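Local atomic coordinates of diaminopimelate decarboxylase (Helicobacter pylori, PDB entry 2QGH), a protein that catalyses the decarboxylation of meso-diaminopimelate to L-lysine, the last step of bacterial lysine biosynthesis, with pyridoxal-5'-phosphate as its cofactor. Residues D41-A46 and L74-H79; Y63-N68 and Q93-A98; S82-V87 and A98-Y103; N124-N129 and T275-P280. All blocks are in the same frame, centred on the assembly; numbering follows the deposited sequence.

Contact 1: residues D41-A46 and L74-H79; sequences DKIKQA and LSLLAH
I43 and L76 meet where two helices lie side by side on the outside of the (β/α)8 barrel: helix 40-52, which comes before the first barrel strand, 59-64, and helix 71-79, which comes after it. The short segments run 10.2 Å apart with their N-to-C directions 40° from each other. That spacing brings the ends of branched side chains together but keeps the backbones apart.

I43 points at the second helix and presents its CG2 branch, while CG1 stands beside the backbone N and carries CD1 outward. CG2 touches two leucine methyls, 4.1 Å from L76 CD2 and 4.1 Å from L77 CD2. The two leucines reach it differently. L76 starts toward helix 40-52, and with CG anti to the backbone N (chi1 160°) it meets I43 at a slant. L77 leaves its helix obliquely and swings only its end inward, crossing I43 at about a right angle; its other neighbours include F47 of helix 40-52 and Y63 of strand 59-64.

K44 borders this apolar patch with the root of its side chain, and the amine extends well past it. L76 CD1 stands 4.5 Å from K44 CB.

Contact 2: residues Y63-N68 and Q93-A98; sequences YALKAN and QRALKA. With PLP (pyridoxal-5'-phosphate), chain B.
Y63 OH donates a short bond of 2.6 Å to N68 O, clamping the turn that carries L65 over to A95. The hydroxyl approaches in the plane of the N68 carbonyl, onto a lone pair, with a C=O...O angle of 118°. One face of the Y63 ring lies under the backbone N of L65, toward its rim, so the chain folds back over the ring as it leaves strand 59-64.

L65 is the side chain that crosses to helix 89-97. Its CD2 methyl comes down on A95 CB at 4.0 Å and reaches R94 CB at 4.4 Å. Only the root of R94 takes part; its guanidinium group leaves for the second subunit, where NH1 forms a salt bridge with E418. A84 of strand 83-86 packs against both L65 and A95.

On the other side of the turn is the cofactor. A64 CB stands 3.5 Å from PLP C5A, and K66 runs past the carbon that forms the aldimine in these enzymes, with CD 3.8 Å from PLP C4A. K66 bends at both chi3 and chi4 (63° and 62°), which turns NZ back to a salt bridge with D85 OD2. K66 NZ lies 5.0 Å from PLP C4A. K66 is therefore not bonded to the cofactor in this complex with L-lysine. A lysine just after the first barrel strand, beside C4A, is characteristic of fold-type III PLP enzymes, and here it probably carries the internal aldimine in the resting state.

Contact 3: residues S82-V87 and A98-Y103; sequences SGADCV and AGIKPY. With PLP (pyridoxal-5'-phosphate), chain B.
I100 fits its branched end against the A84 methyl and the carbonyl oxygens of S82 and G83. Its CD1 touches A84 CB at 3.8 Å and G83 O at 3.9 Å, while CG2 rests 3.7 Å from S82 O. The two branches part at CB: CG2 stands anti to the backbone N and CG1 beside it (chi1 -72°), which lets both reach the A84 methyl.

S82 O is also taken up by a water that donates to it at 2.6 Å and accepts from K101 N at 2.7 Å, tying the strand's entry to the loop after I100. S82 OG donates to G83 O at 2.9 Å, in the carbonyl plane on a lone pair.

These pieces belong to one β-α-β crossover of the barrel: strand 83-86, helix 89-97, the loop through I100, then strand 105-107, to which A84 is bonded through its backbone. G99 ends the helix in a Schellman motif with phi 106°, bringing the chain round to point I100 at the outer face of the strand, where I105 is a further neighbour. One residue beyond A84 the strand faces the barrel interior. There D85 brings OD2 within 3.2 Å of PLP N1, and K66 holds the same oxygen in a salt bridge.

Contact 4: residues N124-N129 and T275-P280; sequences NILFLN and TIICEP. With PLP (pyridoxal-5'-phosphate), chain B.
The interior of the (β/α)8 barrel is filled here by side chains from its fourth and eighth strands, 127-130 and 275-278, which face each other across the core, together with L126, which immediately precedes the fourth. F127 and I277 come from opposite directions and meet near the middle. The closest CA atoms of the two segments, those of L126 and I277, are 11.4 Å apart, so the contact is made entirely by side-chain ends.

I277 CD1 makes the close contacts. It lies 3.8 Å from F127 CE2 and 4.0 Å from CZ, touching the far end of the ring, and L126 CD1 adds a looser neighbour at 4.3 Å. F127 takes the less common first torsion, with CG placed between its backbone N and carbonyl carbon (chi1 60°). From there the ring projects into the core. F239, on the seventh strand, packs on both L126 and I277 and continues the apolar layer.

Two residues beyond I277, just past the end of the strand, the chain turns polar. E279 runs extended from CG (chi2 178°) and sets OE1 2.9 Å from PLP N1, while its CB lies 3.6 Å from the ring atom C6. H203 NE2 is hydrogen-bonded to that same OE1 and helps fix the carboxylate.

The barrel thus passes from an apolar core to an acidic cofactor site within two residues. A carboxylate oxygen this near the pyridine nitrogen is consistent with a protonated ring that can serve as an electron sink during decarboxylation.

Contacts 2, 3 and 4 all reach the PLP, on strands 59-64, 83-86 and 275-278 of the barrel. Strand 59-64 joins its two neighbours: Y63 O lies 2.8 Å from D85 N of contact 3, and A64 N lies 3.0 Å from P280 O of contact 4, closing the barrel. Contacts 2 and 3 share A98 and have centres only 6 Å apart. D85 and E279 set two carboxylates of like charge beside PLP N1, D85 OD1 3.7 Å from E279 OE2, which probably makes the site more negative. Contact 1 stands behind: L77 CD1 packs 3.4 Å from Y63 CD2 of contact 2, and the L77 side chain remains about 12 Å from PLP.

Contact 1: residues D41-A46 and L74-H79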
# COMPACT_ATOMS: atom_id res chain seq x y z
N ASP A 41 -20.73 -15.30 9.41
CA ASP A 41 -22.00 -14.99 10.05
C ASP A 41 -22.10 -13.50 10.36
O ASP A 41 -23.16 -12.89 10.19
CB ASP A 41 -22.18 -15.76 11.36
CG ASP A 41 -22.58 -17.20 11.15
OD1 ASP A 41 -23.19 -17.50 10.10
OD2 ASP A 41 -22.29 -18.02 12.04
N LYS A 42 -21.01 -12.93 10.82
CA LYS A 42 -20.99 -11.52 11.15
C LYS A 42 -21.24 -10.66 9.91
O LYS A 42 -21.78 -9.56 10.01
CB LYS A 42 -19.67 -11.15 11.80
CG LYS A 42 -19.45 -11.85 13.14
CD LYS A 42 -18.15 -11.41 13.77
CE LYS A 42 -17.88 -12.15 15.05
NZ LYS A 42 -16.65 -11.62 15.71
N ILE A 43 -20.84 -11.17 8.75
CA ILE A 43 -21.03 -10.44 7.49
C ILE A 43 -22.50 -10.51 7.10
O ILE A 43 -23.08 -9.52 6.65
CB ILE A 43 -20.18 -11.05 6.36
CG1 ILE A 43 -18.69 -10.90 6.68
CG2 ILE A 43 -20.50 -10.36 5.05
CD1 ILE A 43 -17.76 -11.53 5.67
N LYS A 44 -23.09 -11.69 7.27
CA LYS A 44 -24.49 -11.94 6.95
C LYS A 44 -25.42 -11.18 7.89
O LYS A 44 -26.49 -10.72 7.48
CB LYS A 44 -24.77 -13.44 7.03
CG LYS A 44 -26.24 -13.82 6.99
CD LYS A 44 -26.40 -15.34 7.09
CE LYS A 44 -27.84 -15.76 7.40
NZ LYS A 44 -28.81 -15.26 6.39
N GLN A 45 -25.02 -11.05 9.15
CA GLN A 45 -25.84 -10.36 10.14
C GLN A 45 -25.74 -8.85 9.98
O GLN A 45 -26.74 -8.14 10.09
CB GLN A 45 -25.42 -10.78 11.56
CG GLN A 45 -26.29 -10.24 12.69
CD GLN A 45 -27.77 -10.63 12.56
OE1 GLN A 45 -28.62 -9.80 12.20
NE2 GLN A 45 -28.07 -11.89 12.84
N ALA A 46 -24.54 -8.35 9.70
CA ALA A 46 -24.33 -6.91 9.51
C ALA A 46 -25.10 -6.44 8.28
O ALA A 46 -25.63 -5.33 8.26
CB ALA A 46 -22.84 -6.62 9.34
N LEU A 74 -18.42 -11.82 -1.52
CA LEU A 74 -19.35 -11.17 -2.43
C LEU A 74 -20.48 -12.14 -2.78
O LEU A 74 -21.63 -11.75 -2.95
CB LEU A 74 -18.65 -10.70 -3.71
CG LEU A 74 -17.63 -9.55 -3.62
CD1 LEU A 74 -17.08 -9.25 -5.00
CD2 LEU A 74 -18.29 -8.31 -3.05
N SER A 75 -20.13 -13.42 -2.88
CA SER A 75 -21.12 -14.45 -3.21
C SER A 75 -22.11 -14.61 -2.06
O SER A 75 -23.31 -14.78 -2.27
CB SER A 75 -20.42 -15.78 -3.47
OG SER A 75 -21.34 -16.75 -3.93
N LEU A 76 -21.60 -14.56 -0.83
CA LEU A 76 -22.44 -14.66 0.34
C LEU A 76 -23.41 -13.48 0.33
O LEU A 76 -24.61 -13.63 0.58
CB LEU A 76 -21.59 -14.62 1.61
CG LEU A 76 -22.35 -14.24 2.89
CD1 LEU A 76 -23.48 -15.24 3.16
CD2 LEU A 76 -21.39 -14.20 4.06
N LEU A 77 -22.91 -12.29 0.02
CA LEU A 77 -23.77 -11.13 -0.01
C LEU A 77 -24.78 -11.23 -1.14
O LEU A 77 -25.91 -10.78 -1.00
CB LEU A 77 -22.93 -9.86 -0.16
CG LEU A 77 -22.14 -9.51 1.11
CD1 LEU A 77 -21.05 -8.50 0.78
CD2 LEU A 77 -23.10 -8.96 2.17
N ALA A 78 -24.39 -11.85 -2.25
CA ALA A 78 -25.29 -12.00 -3.38
C ALA A 78 -26.48 -12.90 -3.04
O ALA A 78 -27.60 -12.65 -3.49
CB ALA A 78 -24.54 -12.57 -4.57
N HIS A 79 -26.23 -13.94 -2.26
CA HIS A 79 -27.29 -14.87 -1.88
C HIS A 79 -28.31 -14.15 -1.01
O HIS A 79 -29.45 -14.60 -0.88
CB HIS A 79 -26.70 -16.07 -1.13
CG HIS A 79 -27.70 -17.13 -0.80
ND1 HIS A 79 -28.30 -17.23 0.44
CD2 HIS A 79 -28.25 -18.11 -1.56
CE1 HIS A 79 -29.17 -18.23 0.43
NE2 HIS A 79 -29.16 -18.78 -0.77

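Contact 2: residues Y63-N68 and Q93-A98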
# COMPACT_ATOMS: atom_id res chain seq x y z
N TYR A 63 -23.25 -2.90 -1.21
CA TYR A 63 -21.99 -3.14 -0.53
C TYR A 63 -20.81 -2.52 -1.28
O TYR A 63 -20.60 -2.78 -2.47
CB TYR A 63 -21.79 -4.65 -0.36
CG TYR A 63 -20.43 -5.01 0.16
CD1 TYR A 63 -20.01 -4.57 1.42
CD2 TYR A 63 -19.54 -5.74 -0.62
CE1 TYR A 63 -18.75 -4.85 1.88
CE2 TYR A 63 -18.26 -6.02 -0.16
CZ TYR A 63 -17.87 -5.57 1.09
OH TYR A 63 -16.60 -5.82 1.54
N ALA A 64 -20.04 -1.68 -0.60
CA ALA A 64 -18.89 -1.04 -1.22
C ALA A 64 -17.73 -2.04 -1.27
O ALA A 64 -17.07 -2.30 -0.25
CB ALA A 64 -18.50 0.20 -0.42
N LEU A 65 -17.49 -2.61 -2.45
CA LEU A 65 -16.44 -3.61 -2.65
C LEU A 65 -15.05 -3.20 -2.20
O LEU A 65 -14.29 -4.03 -1.70
CB LEU A 65 -16.40 -4.05 -4.13
CG LEU A 65 -17.41 -5.14 -4.54
CD1 LEU A 65 -18.82 -4.70 -4.22
CD2 LEU A 65 -17.26 -5.45 -6.03
N LYS A 66 -14.72 -1.93 -2.36
CA LYS A 66 -13.43 -1.42 -1.94
C LYS A 66 -13.09 -1.90 -0.53
O LYS A 66 -11.92 -2.08 -0.20
CB LYS A 66 -13.45 0.11 -1.97
CG LYS A 66 -14.55 0.73 -1.12
CD LYS A 66 -14.61 2.23 -1.30
CE LYS A 66 -14.97 2.58 -2.74
NZ LYS A 66 -16.31 2.07 -3.11
N ALA A 67 -14.10 -2.11 0.32
CA ALA A 67 -13.84 -2.57 1.68
C ALA A 67 -13.19 -3.96 1.65
O ALA A 67 -12.16 -4.19 2.28
CB ALA A 67 -15.13 -2.63 2.48
N ASN A 68 -13.81 -4.86 0.89
CA ASN A 68 -13.32 -6.23 0.73
C ASN A 68 -14.07 -6.83 -0.44
O ASN A 68 -15.29 -6.97 -0.40
CB ASN A 68 -13.58 -7.05 1.99
CG ASN A 68 -12.72 -8.31 2.04
OD1 ASN A 68 -12.60 -9.01 1.05
ND2 ASN A 68 -12.13 -8.59 3.19
N GLN A 93 -16.81 -6.42 -12.50
CA GLN A 93 -16.64 -7.78 -12.96
C GLN A 93 -16.66 -8.76 -11.80
O GLN A 93 -17.26 -9.83 -11.91
CB GLN A 93 -15.35 -7.93 -13.78
CG GLN A 93 -15.37 -7.14 -15.09
CD GLN A 93 -14.32 -7.60 -16.09
OE1 GLN A 93 -14.20 -7.04 -17.19
NE2 GLN A 93 -13.56 -8.63 -15.73
N ARG A 94 -16.01 -8.41 -10.69
CA ARG A 94 -16.00 -9.28 -9.51
C ARG A 94 -17.43 -9.52 -9.03
O ARG A 94 -17.85 -10.66 -8.83
CB ARG A 94 -15.22 -8.64 -8.36
CG ARG A 94 -13.71 -8.65 -8.47
CD ARG A 94 -13.12 -7.92 -7.27
NE ARG A 94 -11.71 -8.22 -7.03
CZ ARG A 94 -11.27 -9.34 -6.46
NH1 ARG A 94 -12.13 -10.26 -6.06
NH2 ARG A 94 -9.97 -9.52 -6.28
N ALA A 95 -18.16 -8.42 -8.84
CA ALA A 95 -19.54 -8.46 -8.37
C ALA A 95 -20.42 -9.36 -9.22
O ALA A 95 -21.15 -10.20 -8.70
CB ALA A 95 -20.12 -7.05 -8.33
N LEU A 96 -20.36 -9.17 -10.54
CA LEU A 96 -21.16 -9.96 -11.47
C LEU A 96 -20.78 -11.43 -11.40
O LEU A 96 -21.63 -12.31 -11.46
CB LEU A 96 -20.97 -9.46 -12.90
CG LEU A 96 -21.63 -8.12 -13.25
CD1 LEU A 96 -21.25 -7.71 -14.66
CD2 LEU A 96 -23.14 -8.25 -13.11
N LYS A 97 -19.49 -11.69 -11.28
CA LYS A 97 -18.96 -13.05 -11.22
C LYS A 97 -19.37 -13.73 -9.91
O LYS A 97 -19.46 -14.95 -9.85
CB LYS A 97 -17.43 -13.00 -11.34
CG LYS A 97 -16.74 -14.36 -11.42
CD LYS A 97 -15.22 -14.18 -11.53
CE LYS A 97 -14.48 -15.52 -11.57
NZ LYS A 97 -14.71 -16.26 -12.84
N ALA A 98 -19.62 -12.94 -8.87
CA ALA A 98 -20.01 -13.51 -7.58
C ALA A 98 -21.51 -13.72 -7.49
O ALA A 98 -21.99 -14.29 -6.51
CB ALA A 98 -19.54 -12.63 -6.45
N1 PLP B . -19.55 4.81 -1.17
C2 PLP B . -18.57 5.67 -1.72
C2A PLP B . -18.86 6.49 -2.91
C3 PLP B . -17.26 5.70 -1.09
O3 PLP B . -16.26 6.51 -1.59
C4 PLP B . -16.99 4.92 0.03
C4A PLP B . -15.72 5.24 0.74
C5 PLP B . -17.96 4.06 0.56
C6 PLP B . -19.28 4.03 -0.04
C5A PLP B . -17.75 3.01 1.57
O4P PLP B . -17.76 3.60 2.85
P PLP B . -17.54 2.81 4.06
O1P PLP B . -16.56 1.59 4.01
O2P PLP B . -19.00 2.32 4.44
O3P PLP B . -16.95 3.81 5.12

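Contact 3: residues S82-V87 and A98-Y103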
# COMPACT_ATOMS: atom_id res chain seq x y z
N SER A 82 -27.86 -8.86 -2.17
CA SER A 82 -27.18 -7.59 -1.96
C SER A 82 -26.85 -6.90 -3.27
O SER A 82 -26.81 -7.53 -4.33
CB SER A 82 -25.89 -7.81 -1.17
OG SER A 82 -25.16 -6.61 -1.11
N GLY A 83 -26.61 -5.60 -3.18
CA GLY A 83 -26.24 -4.82 -4.34
C GLY A 83 -24.75 -4.62 -4.26
O GLY A 83 -24.09 -5.21 -3.41
N ALA A 84 -24.20 -3.78 -5.12
CA ALA A 84 -22.76 -3.53 -5.10
C ALA A 84 -22.39 -2.11 -5.52
O ALA A 84 -22.86 -1.62 -6.54
CB ALA A 84 -22.05 -4.53 -6.00
N ASP A 85 -21.57 -1.46 -4.71
CA ASP A 85 -21.09 -0.12 -5.04
C ASP A 85 -19.68 -0.36 -5.56
O ASP A 85 -18.80 -0.77 -4.80
CB ASP A 85 -21.07 0.78 -3.81
CG ASP A 85 -20.19 2.00 -3.99
OD1 ASP A 85 -20.30 2.68 -5.03
OD2 ASP A 85 -19.38 2.28 -3.07
N CYS A 86 -19.48 -0.12 -6.85
CA CYS A 86 -18.20 -0.34 -7.50
C CYS A 86 -17.51 0.95 -7.92
O CYS A 86 -18.18 1.96 -8.15
CB CYS A 86 -18.41 -1.24 -8.71
SG CYS A 86 -19.21 -2.82 -8.28
N VAL A 87 -16.19 0.91 -8.01
CA VAL A 87 -15.44 2.10 -8.41
C VAL A 87 -14.51 1.80 -9.59
O VAL A 87 -13.69 2.64 -9.97
CB VAL A 87 -14.63 2.69 -7.20
CG1 VAL A 87 -13.46 1.76 -6.82
CG2 VAL A 87 -14.15 4.09 -7.53
N ALA A 98 -19.62 -12.94 -8.87
CA ALA A 98 -20.01 -13.51 -7.58
C ALA A 98 -21.51 -13.72 -7.49
O ALA A 98 -21.99 -14.29 -6.51
CB ALA A 98 -19.54 -12.63 -6.45
N GLY A 99 -22.25 -13.26 -8.50
CA GLY A 99 -23.69 -13.45 -8.50
C GLY A 99 -24.56 -12.25 -8.20
O GLY A 99 -25.78 -12.38 -8.05
N ILE A 100 -23.95 -11.07 -8.08
CA ILE A 100 -24.73 -9.88 -7.79
C ILE A 100 -25.45 -9.46 -9.07
O ILE A 100 -24.88 -9.51 -10.15
CB ILE A 100 -23.81 -8.76 -7.24
CG1 ILE A 100 -23.39 -9.14 -5.82
CG2 ILE A 100 -24.52 -7.41 -7.25
CD1 ILE A 100 -22.37 -8.24 -5.20
N LYS A 101 -26.72 -9.10 -8.95
CA LYS A 101 -27.50 -8.70 -10.13
C LYS A 101 -27.00 -7.38 -10.68
O LYS A 101 -26.75 -6.43 -9.94
CB LYS A 101 -28.99 -8.57 -9.79
CG LYS A 101 -29.64 -9.81 -9.21
CD LYS A 101 -29.57 -11.00 -10.16
CE LYS A 101 -30.32 -12.19 -9.56
NZ LYS A 101 -30.30 -13.39 -10.45
N PRO A 102 -26.84 -7.30 -12.01
CA PRO A 102 -26.37 -6.06 -12.62
C PRO A 102 -27.22 -4.84 -12.24
O PRO A 102 -26.68 -3.75 -12.04
CB PRO A 102 -26.40 -6.36 -14.12
CG PRO A 102 -27.33 -7.54 -14.24
CD PRO A 102 -27.01 -8.35 -13.03
N TYR A 103 -28.54 -5.03 -12.12
CA TYR A 103 -29.43 -3.93 -11.77
C TYR A 103 -29.33 -3.48 -10.31
O TYR A 103 -30.08 -2.61 -9.86
CB TYR A 103 -30.90 -4.26 -12.14
CG TYR A 103 -31.42 -5.61 -11.70
CD1 TYR A 103 -31.76 -5.86 -10.37
CD2 TYR A 103 -31.58 -6.65 -12.62
CE1 TYR A 103 -32.24 -7.11 -9.96
CE2 TYR A 103 -32.07 -7.91 -12.22
CZ TYR A 103 -32.39 -8.13 -10.89
OH TYR A 103 -32.86 -9.37 -10.50
N1 PLP B . -19.55 4.81 -1.17
C2 PLP B . -18.57 5.67 -1.72
C2A PLP B . -18.86 6.49 -2.91
C3 PLP B . -17.26 5.70 -1.09
O3 PLP B . -16.26 6.51 -1.59
C4 PLP B . -16.99 4.92 0.03
C4A PLP B . -15.72 5.24 0.74
C5 PLP B . -17.96 4.06 0.56
C6 PLP B . -19.28 4.03 -0.04
C5A PLP B . -17.75 3.01 1.57
O4P PLP B . -17.76 3.60 2.85
P PLP B . -17.54 2.81 4.06
O1P PLP B . -16.56 1.59 4.01
O2P PLP B . -19.00 2.32 4.44
O3P PLP B . -16.95 3.81 5.12
O HOH W 1 -27.64 -8.91 -6.43

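Contact 4: residues N124-N129 and T275-P280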
# COMPACT_ATOMS: atom_id res chain seq x y z
N ASN A 124 -25.49 -3.22 -18.33
CA ASN A 124 -26.78 -2.84 -17.78
C ASN A 124 -26.84 -2.70 -16.26
O ASN A 124 -27.77 -3.21 -15.63
CB ASN A 124 -27.84 -3.85 -18.23
CG ASN A 124 -27.83 -4.05 -19.74
OD1 ASN A 124 -27.96 -3.09 -20.50
ND2 ASN A 124 -27.67 -5.29 -20.18
N ILE A 125 -25.88 -2.00 -15.68
CA ILE A 125 -25.89 -1.80 -14.23
C ILE A 125 -26.95 -0.77 -13.87
O ILE A 125 -27.58 -0.19 -14.75
CB ILE A 125 -24.50 -1.37 -13.73
CG1 ILE A 125 -24.06 -0.06 -14.40
CG2 ILE A 125 -23.50 -2.46 -14.01
CD1 ILE A 125 -22.85 0.57 -13.73
N LEU A 126 -27.17 -0.53 -12.57
CA LEU A 126 -28.22 0.43 -12.18
C LEU A 126 -27.97 1.84 -12.71
O LEU A 126 -28.81 2.43 -13.37
CB LEU A 126 -28.37 0.48 -10.66
CG LEU A 126 -29.81 0.43 -10.13
CD1 LEU A 126 -29.83 0.87 -8.67
CD2 LEU A 126 -30.71 1.34 -10.94
N PHE A 127 -26.81 2.40 -12.40
CA PHE A 127 -26.51 3.72 -12.91
C PHE A 127 -25.06 4.07 -12.71
O PHE A 127 -24.36 3.41 -11.92
CB PHE A 127 -27.43 4.79 -12.27
CG PHE A 127 -27.32 4.90 -10.76
CD1 PHE A 127 -26.11 5.20 -10.14
CD2 PHE A 127 -28.46 4.79 -9.97
CE1 PHE A 127 -26.04 5.39 -8.76
CE2 PHE A 127 -28.40 4.98 -8.58
CZ PHE A 127 -27.18 5.28 -7.98
N LEU A 128 -24.61 5.07 -13.45
CA LEU A 128 -23.25 5.57 -13.34
C LEU A 128 -23.36 6.85 -12.51
O LEU A 128 -24.15 7.73 -12.82
CB LEU A 128 -22.65 5.90 -14.71
CG LEU A 128 -21.87 4.79 -15.43
CD1 LEU A 128 -22.80 3.70 -15.90
CD2 LEU A 128 -21.14 5.38 -16.62
N ASN A 129 -22.59 6.92 -11.43
CA ASN A 129 -22.61 8.08 -10.56
C ASN A 129 -21.48 8.98 -11.00
O ASN A 129 -20.31 8.71 -10.71
CB ASN A 129 -22.44 7.63 -9.11
CG ASN A 129 -22.78 8.72 -8.12
OD1 ASN A 129 -23.78 9.42 -8.28
ND2 ASN A 129 -21.97 8.85 -7.09
N THR A 275 -36.45 5.76 -3.56
CA THR A 275 -35.85 4.54 -3.04
C THR A 275 -34.52 4.95 -2.42
O THR A 275 -33.66 5.51 -3.10
CB THR A 275 -35.59 3.51 -4.15
OG1 THR A 275 -36.85 3.09 -4.71
CG2 THR A 275 -34.85 2.29 -3.59
N ILE A 276 -34.35 4.68 -1.13
CA ILE A 276 -33.11 5.04 -0.48
C ILE A 276 -32.04 3.99 -0.76
O ILE A 276 -32.31 2.79 -0.77
CB ILE A 276 -33.35 5.28 1.05
CG1 ILE A 276 -32.02 5.32 1.81
CG2 ILE A 276 -34.29 4.24 1.61
CD1 ILE A 276 -31.43 3.97 2.11
N ILE A 277 -30.83 4.47 -1.04
CA ILE A 277 -29.70 3.59 -1.30
C ILE A 277 -28.58 3.88 -0.31
O ILE A 277 -28.25 5.04 -0.05
CB ILE A 277 -29.11 3.79 -2.73
CG1 ILE A 277 -30.11 3.38 -3.81
CG2 ILE A 277 -27.83 2.97 -2.87
CD1 ILE A 277 -29.55 3.50 -5.23
N CYS A 278 -28.01 2.81 0.24
CA CYS A 278 -26.90 2.95 1.17
C CYS A 278 -25.74 2.16 0.57
O CYS A 278 -25.93 1.09 -0.01
CB CYS A 278 -27.26 2.37 2.54
SG CYS A 278 -28.64 3.19 3.39
N GLU A 279 -24.54 2.70 0.72
CA GLU A 279 -23.35 2.05 0.20
C GLU A 279 -22.38 1.68 1.34
O GLU A 279 -21.21 2.08 1.33
CB GLU A 279 -22.67 2.99 -0.80
CG GLU A 279 -23.64 3.51 -1.86
CD GLU A 279 -22.99 4.47 -2.83
OE1 GLU A 279 -22.09 5.22 -2.41
OE2 GLU A 279 -23.39 4.49 -4.01
N PRO A 280 -22.85 0.91 2.33
CA PRO A 280 -22.00 0.51 3.45
C PRO A 280 -20.86 -0.41 3.03
O PRO A 280 -21.04 -1.32 2.21
CB PRO A 280 -22.98 -0.19 4.39
CG PRO A 280 -23.89 -0.88 3.43
CD PRO A 280 -24.15 0.21 2.40
N1 PLP B . -19.55 4.81 -1.17
C2 PLP B . -18.57 5.67 -1.72
C2A PLP B . -18.86 6.49 -2.91
C3 PLP B . -17.26 5.70 -1.09
O3 PLP B . -16.26 6.51 -1.59
C4 PLP B . -16.99 4.92 0.03
C4A PLP B . -15.72 5.24 0.74
C5 PLP B . -17.96 4.06 0.56
C6 PLP B . -19.28 4.03 -0.04
C5A PLP B . -17.75 3.01 1.57
O4P PLP B . -17.76 3.60 2.85
P PLP B . -17.54 2.81 4.06
O1P PLP B . -16.56 1.59 4.01
O2P PLP B . -19.00 2.32 4.44
O3P PLP B . -16.95 3.81 5.12